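Local coordinates for protein hexokinase (Schistosoma mansoni, PDB 1BDG) that probably phosphorylates glucose and other hexoses at the 6-position with ATP, and is captured here with glucose bound, at residues F143-V148 and V158-G163; G221-Y226 and I246-G251. One frame throughout, in Å; residues are numbered along the deposited sequence.

How the contacts relate
Contact 1 joins 143-148 to 158-163 and contact 2 joins 221-226 to 246-251. They follow one another along the chain, the first closing before the second opens. Their centres lie about 11 Å apart. Contact 1 falls in the predicted small subdomain, where strand 137-143 of the five-stranded sheet ends and the chain runs on into the hairpin 147-150/154-157. Contact 2 falls in the predicted large subdomain, on neighbouring strands 222-229 and 243-247 of the six-stranded sheet. Both touch the same glucose, so the sugar is gripped from both subdomains. The two also meet directly, where the backbone of Phe-145 and Pro-146 packs on the carboxylate of Glu-249. This fits a hexokinase cleft closed on its substrate.

Contact 1: residues F143-V148 and V158-G163; sequences FSFPCV and VRWTKG. With GLC (alpha-D-glucopyranose), chain B.
With CG anti to its carbonyl carbon (chi1 -67°), Phe-145 turns its ring toward Trp-160 and Thr-161. Trp-160 has a similar first torsion, and the benzo edge of its indole reaches that ring. The two form an edge-to-face pair. Trp-160 CE3 lies over the centre of one Phe-145 face, and the ring centroids are 4.8 Å apart. Phe-143 joins this aromatic cluster, its CZ meeting Trp-160 CZ3 at 3.7 Å. The ring planes of Phe-143 and Trp-160 are oblique. Phe-164 extends the cluster by stacking on Trp-160, whose NE1 is bonded to Ala-166 O.

Segment 143-148 runs into strand 147-150 and segment 158-163 leaves strand 154-157, the two arms of a small antiparallel hairpin in the small subdomain. At its base Val-158 N donates to Pro-146 O at 2.9 Å. The bond is fairly straight, at 163° about the hydrogen. Val-148 CG2 and Val-158 CG2 touch beside it. The Pro-146 ring lies against the Arg-159 backbone, with CG 3.4 Å from Arg-159 O. The guanidinium of Arg-159 makes a salt bridge to Glu-255.

Towards the sugar, Thr-161 OG1 donates to O2 of the glucose at 2.7 Å. Lys-162 bends at chi3 (-83°), which brings NZ over to the O5 and O6 end of the sugar. NZ donates to the glucose O6 at 2.8 Å and to its ring oxygen O5 at 3.1 Å. Ser-144, the centre of an inverse gamma turn, packs its CB 3.5 Å from Lys-162 NZ. Its OG is bonded to Leu-75 O and Asp-197 OD2.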
loop_
_atom_site.group_PDB
_atom_site.type_symbol
_atom_site.label_atom_id
_atom_site.label_comp_id
_atom_site.label_asym_id
_atom_site.label_seq_id
_atom_site.Cartn_x
_atom_site.Cartn_y
_atom_site.Cartn_z
ATOM N N PHE A 143 10.355 -2.724 -5.930
ATOM C CA PHE A 143 10.780 -2.203 -4.631
ATOM C C PHE A 143 9.691 -1.243 -4.156
ATOM O O PHE A 143 9.639 -0.091 -4.586
ATOM C CB PHE A 143 12.110 -1.474 -4.783
ATOM C CG PHE A 143 12.782 -1.145 -3.484
ATOM C CD1 PHE A 143 12.949 -2.123 -2.499
ATOM C CD2 PHE A 143 13.302 0.128 -3.259
ATOM C CE1 PHE A 143 13.635 -1.837 -1.314
ATOM C CE2 PHE A 143 13.983 0.426 -2.089
ATOM C CZ PHE A 143 14.154 -0.563 -1.110
ATOM N N SER A 144 8.818 -1.726 -3.280
ATOM C CA SER A 144 7.696 -0.945 -2.771
ATOM C C SER A 144 8.062 0.268 -1.927
ATOM O O SER A 144 7.518 0.426 -0.826
ATOM C CB SER A 144 6.787 -1.838 -1.929
ATOM O OG SER A 144 6.584 -3.090 -2.543
ATOM N N PHE A 145 8.924 1.155 -2.408
ATOM C CA PHE A 145 9.267 2.318 -1.602
ATOM C C PHE A 145 9.515 3.530 -2.481
ATOM O O PHE A 145 9.727 3.391 -3.685
ATOM C CB PHE A 145 10.491 2.020 -0.716
ATOM C CG PHE A 145 10.231 0.989 0.353
ATOM C CD1 PHE A 145 9.544 1.325 1.510
ATOM C CD2 PHE A 145 10.620 -0.331 0.174
ATOM C CE1 PHE A 145 9.249 0.361 2.457
ATOM C CE2 PHE A 145 10.325 -1.292 1.120
ATOM C CZ PHE A 145 9.641 -0.946 2.255
ATOM N N PRO A 146 9.453 4.742 -1.899
ATOM C CA PRO A 146 9.682 5.963 -2.674
ATOM C C PRO A 146 11.132 6.018 -3.087
ATOM O O PRO A 146 12.023 5.921 -2.245
ATOM C CB PRO A 146 9.366 7.064 -1.669
ATOM C CG PRO A 146 9.795 6.465 -0.383
ATOM C CD PRO A 146 9.239 5.068 -0.478
ATOM N N CYS A 147 11.357 6.126 -4.389
ATOM C CA CYS A 147 12.700 6.209 -4.966
ATOM C C CYS A 147 12.691 7.284 -6.043
ATOM O O CYS A 147 11.672 7.518 -6.687
ATOM C CB CYS A 147 13.101 4.883 -5.639
ATOM S SG CYS A 147 13.249 3.431 -4.591
ATOM N N VAL A 148 13.821 7.947 -6.217
ATOM C CA VAL A 148 13.986 8.966 -7.254
ATOM C C VAL A 148 14.537 8.187 -8.448
ATOM O O VAL A 148 15.696 7.765 -8.439
ATOM C CB VAL A 148 15.031 10.006 -6.837
ATOM C CG1 VAL A 148 15.330 10.931 -7.975
ATOM C CG2 VAL A 148 14.575 10.753 -5.621
ATOM N N VAL A 158 14.412 7.125 -1.135
ATOM C CA VAL A 158 14.233 8.447 -0.556
ATOM C C VAL A 158 14.085 8.219 0.946
ATOM O O VAL A 158 14.715 8.901 1.760
ATOM C CB VAL A 158 12.988 9.143 -1.094
ATOM C CG1 VAL A 158 12.828 10.496 -0.439
ATOM C CG2 VAL A 158 13.094 9.305 -2.585
ATOM N N ARG A 159 13.271 7.238 1.318
ATOM C CA ARG A 159 13.085 6.922 2.720
ATOM C C ARG A 159 12.371 5.588 2.899
ATOM O O ARG A 159 11.738 5.090 1.975
ATOM C CB ARG A 159 12.323 8.045 3.430
ATOM C CG ARG A 159 10.905 8.247 2.937
ATOM C CD ARG A 159 10.297 9.497 3.548
ATOM N NE ARG A 159 8.857 9.512 3.377
ATOM C CZ ARG A 159 8.066 10.506 3.752
ATOM N NH1 ARG A 159 8.551 11.593 4.328
ATOM N NH2 ARG A 159 6.770 10.408 3.538
ATOM N N TRP A 160 12.555 4.972 4.063
ATOM C CA TRP A 160 11.925 3.699 4.353
ATOM C C TRP A 160 10.563 4.013 4.928
ATOM O O TRP A 160 10.442 4.883 5.810
ATOM C CB TRP A 160 12.698 2.907 5.420
ATOM C CG TRP A 160 13.887 2.073 4.977
ATOM C CD1 TRP A 160 15.150 2.181 5.449
ATOM C CD2 TRP A 160 13.894 0.952 4.074
ATOM N NE1 TRP A 160 15.942 1.203 4.914
ATOM C CE2 TRP A 160 15.198 0.431 4.068
ATOM C CE3 TRP A 160 12.922 0.337 3.276
ATOM C CZ2 TRP A 160 15.566 -0.684 3.295
ATOM C CZ3 TRP A 160 13.290 -0.778 2.504
ATOM C CH2 TRP A 160 14.596 -1.272 2.523
ATOM N N THR A 161 9.540 3.329 4.423
ATOM C CA THR A 161 8.198 3.500 4.940
ATOM C C THR A 161 7.851 2.126 5.485
ATOM O O THR A 161 8.663 1.200 5.389
ATOM C CB THR A 161 7.211 3.896 3.834
ATOM O OG1 THR A 161 7.130 2.852 2.857
ATOM C CG2 THR A 161 7.655 5.181 3.162
ATOM N N LYS A 162 6.690 2.002 6.116
ATOM C CA LYS A 162 6.242 0.721 6.642
ATOM C C LYS A 162 7.053 0.164 7.816
ATOM O O LYS A 162 7.381 0.899 8.750
ATOM C CB LYS A 162 6.110 -0.297 5.497
ATOM C CG LYS A 162 4.915 -0.009 4.608
ATOM C CD LYS A 162 4.734 -1.005 3.514
ATOM C CE LYS A 162 5.604 -0.703 2.345
ATOM N NZ LYS A 162 5.067 -1.361 1.110
ATOM N N GLY A 163 7.338 -1.136 7.799
ATOM C CA GLY A 163 8.077 -1.743 8.892
ATOM C C GLY A 163 9.580 -1.887 8.693
ATOM O O GLY A 163 10.220 -2.684 9.392
HETATM C C1 GLC B . 4.105 2.319 1.099
HETATM C C2 GLC B . 5.327 2.637 0.237
HETATM C C3 GLC B . 4.903 2.814 -1.203
HETATM C C4 GLC B . 4.158 1.576 -1.672
HETATM C C5 GLC B . 2.974 1.331 -0.763
HETATM C C6 GLC B . 2.217 0.069 -1.133
HETATM O O1 GLC B . 3.198 3.361 0.965
HETATM O O2 GLC B . 5.957 3.836 0.683
HETATM O O3 GLC B . 6.039 3.022 -2.029
HETATM O O4 GLC B . 3.726 1.750 -3.000
HETATM O O5 GLC B . 3.438 1.163 0.578
HETATM O O6 GLC B . 2.796 -1.073 -0.537
#

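Contact 2: residues G221-Y226 and I246-G251; sequences GTNVAY and INTEWG. With GLC (alpha-D-glucopyranose), chain B.
The indole of Trp-250 has Val-224 over one face and Thr-222 at its edge. Val-224 CB stands 3.9 Å from the centroid of the six-membered ring, a CH-pi contact. Thr-222 OG1 lies in the ring plane and accepts from Trp-250 NE1. Tyr-282 meets the indole edge-to-face. The Tyr-226 ring receives Thr-248 CG2 at its edge, in plane.

This is an antiparallel strand pair in the large-subdomain sheet of the actin-like ATPase fold. Tyr-226 and Ile-246 form a hydrogen-bonded pair, and Ala-225 and Asn-247 a non-hydrogen-bonded one. Beyond Asn-247 side chains do most of the bonding. Thr-248 OG1 donates to Val-224 O at 2.6 Å. Thr-248 N adds a weak bond to that same carbonyl oxygen.

Asn-223 has CG anti to its backbone N (chi1 -170°), and its amide bridges both segments and the sugar. OD1 accepts from Glu-249 N at 2.9 Å, with the donor tilted 28° from the carbonyl plane. ND2 donates to Asn-247 OD1, which it meets in the carbonyl plane of that amide. It also donates to the glucose O4 at 3.0 Å. These bonds fix the amide's rotation. The carboxylate of Glu-249 takes two adjacent sugar hydroxyls, one on each oxygen: O3 donates to OE1 at 2.8 Å and O2 to OE2 at 2.7 Å.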
loop_
_atom_site.group_PDB
_atom_site.type_symbol
_atom_site.label_atom_id
_atom_site.label_comp_id
_atom_site.label_asym_id
_atom_site.label_seq_id
_atom_site.Cartn_x
_atom_site.Cartn_y
_atom_site.Cartn_z
ATOM N N GLY A 221 0.310 -1.170 2.855
ATOM C CA GLY A 221 0.422 0.259 2.648
ATOM C C GLY A 221 -0.420 0.717 1.468
ATOM O O GLY A 221 -0.837 -0.096 0.655
ATOM N N THR A 222 -0.709 2.011 1.385
ATOM C CA THR A 222 -1.508 2.526 0.293
ATOM C C THR A 222 -0.692 3.466 -0.572
ATOM O O THR A 222 0.202 4.179 -0.081
ATOM C CB THR A 222 -2.812 3.207 0.791
ATOM O OG1 THR A 222 -3.632 3.547 -0.329
ATOM C CG2 THR A 222 -2.529 4.467 1.589
ATOM N N ASN A 223 -0.953 3.407 -1.873
ATOM C CA ASN A 223 -0.269 4.233 -2.859
ATOM C C ASN A 223 -0.908 3.974 -4.220
ATOM O O ASN A 223 -1.467 2.912 -4.443
ATOM C CB ASN A 223 1.219 3.898 -2.905
ATOM C CG ASN A 223 2.007 4.879 -3.722
ATOM O OD1 ASN A 223 1.466 5.857 -4.209
ATOM N ND2 ASN A 223 3.289 4.627 -3.883
ATOM N N VAL A 224 -0.851 4.959 -5.109
ATOM C CA VAL A 224 -1.414 4.838 -6.441
ATOM C C VAL A 224 -0.382 5.354 -7.440
ATOM O O VAL A 224 0.513 6.142 -7.089
ATOM C CB VAL A 224 -2.685 5.689 -6.604
ATOM C CG1 VAL A 224 -2.340 7.119 -6.946
ATOM C CG2 VAL A 224 -3.560 5.112 -7.668
ATOM N N ALA A 225 -0.514 4.910 -8.685
ATOM C CA ALA A 225 0.364 5.316 -9.758
ATOM C C ALA A 225 -0.588 5.482 -10.914
ATOM O O ALA A 225 -1.579 4.758 -10.994
ATOM C CB ALA A 225 1.353 4.230 -10.046
ATOM N N TYR A 226 -0.326 6.440 -11.794
ATOM C CA TYR A 226 -1.211 6.672 -12.928
ATOM C C TYR A 226 -0.442 7.181 -14.159
ATOM O O TYR A 226 0.695 7.632 -14.035
ATOM C CB TYR A 226 -2.330 7.649 -12.511
ATOM C CG TYR A 226 -1.876 9.074 -12.336
ATOM C CD1 TYR A 226 -1.241 9.484 -11.175
ATOM C CD2 TYR A 226 -2.021 10.002 -13.369
ATOM C CE1 TYR A 226 -0.746 10.794 -11.051
ATOM C CE2 TYR A 226 -1.540 11.299 -13.259
ATOM C CZ TYR A 226 -0.900 11.692 -12.106
ATOM O OH TYR A 226 -0.393 12.969 -12.008
ATOM N N ILE A 246 3.466 7.980 -13.246
ATOM C CA ILE A 246 3.877 8.717 -12.060
ATOM C C ILE A 246 3.610 7.918 -10.795
ATOM O O ILE A 246 2.543 7.334 -10.650
ATOM C CB ILE A 246 3.121 10.066 -11.945
ATOM C CG1 ILE A 246 3.646 11.068 -12.977
ATOM C CG2 ILE A 246 3.293 10.659 -10.552
ATOM C CD1 ILE A 246 4.960 11.696 -12.610
ATOM N N ASN A 247 4.590 7.871 -9.901
ATOM C CA ASN A 247 4.438 7.190 -8.622
ATOM C C ASN A 247 4.118 8.325 -7.641
ATOM O O ASN A 247 5.004 9.066 -7.188
ATOM C CB ASN A 247 5.728 6.475 -8.236
ATOM C CG ASN A 247 5.669 5.857 -6.852
ATOM O OD1 ASN A 247 4.611 5.730 -6.248
ATOM N ND2 ASN A 247 6.817 5.461 -6.349
ATOM N N THR A 248 2.830 8.481 -7.357
ATOM C CA THR A 248 2.336 9.539 -6.491
ATOM C C THR A 248 2.963 9.504 -5.124
ATOM O O THR A 248 3.460 10.515 -4.649
ATOM C CB THR A 248 0.811 9.463 -6.358
ATOM O OG1 THR A 248 0.457 8.276 -5.640
ATOM C CG2 THR A 248 0.175 9.424 -7.737
ATOM N N GLU A 249 2.936 8.332 -4.502
ATOM C CA GLU A 249 3.496 8.139 -3.171
ATOM C C GLU A 249 2.681 9.045 -2.228
ATOM O O GLU A 249 3.222 9.851 -1.463
ATOM C CB GLU A 249 4.987 8.477 -3.194
ATOM C CG GLU A 249 5.822 7.827 -2.095
ATOM C CD GLU A 249 5.788 6.300 -2.093
ATOM O OE1 GLU A 249 6.297 5.667 -3.041
ATOM O OE2 GLU A 249 5.281 5.734 -1.107
ATOM N N TRP A 250 1.358 8.860 -2.306
ATOM C CA TRP A 250 0.366 9.610 -1.542
ATOM C C TRP A 250 0.255 9.248 -0.071
ATOM O O TRP A 250 -0.498 9.880 0.680
ATOM C CB TRP A 250 -1.017 9.510 -2.213
ATOM C CG TRP A 250 -1.766 8.176 -2.082
ATOM C CD1 TRP A 250 -1.484 7.145 -1.230
ATOM C CD2 TRP A 250 -2.945 7.784 -2.800
ATOM N NE1 TRP A 250 -2.410 6.147 -1.368
ATOM C CE2 TRP A 250 -3.319 6.508 -2.323
ATOM C CE3 TRP A 250 -3.724 8.391 -3.790
ATOM C CZ2 TRP A 250 -4.448 5.823 -2.805
ATOM C CZ3 TRP A 250 -4.848 7.711 -4.269
ATOM C CH2 TRP A 250 -5.197 6.441 -3.775
ATOM N N GLY A 251 0.938 8.187 0.339
ATOM C CA GLY A 251 0.897 7.819 1.739
ATOM C C GLY A 251 1.400 9.009 2.536
ATOM O O GLY A 251 0.996 9.235 3.677
HETATM C C1 GLC B . 4.105 2.319 1.099
HETATM C C2 GLC B . 5.327 2.637 0.237
HETATM C C3 GLC B . 4.903 2.814 -1.203
HETATM C C4 GLC B . 4.158 1.576 -1.672
HETATM C C5 GLC B . 2.974 1.331 -0.763
HETATM C C6 GLC B . 2.217 0.069 -1.133
HETATM O O1 GLC B . 3.198 3.361 0.965
HETATM O O2 GLC B . 5.957 3.836 0.683
HETATM O O3 GLC B . 6.039 3.022 -2.029
HETATM O O4 GLC B . 3.726 1.750 -3.000
HETATM O O5 GLC B . 3.438 1.163 0.578
HETATM O O6 GLC B . 2.796 -1.073 -0.537
#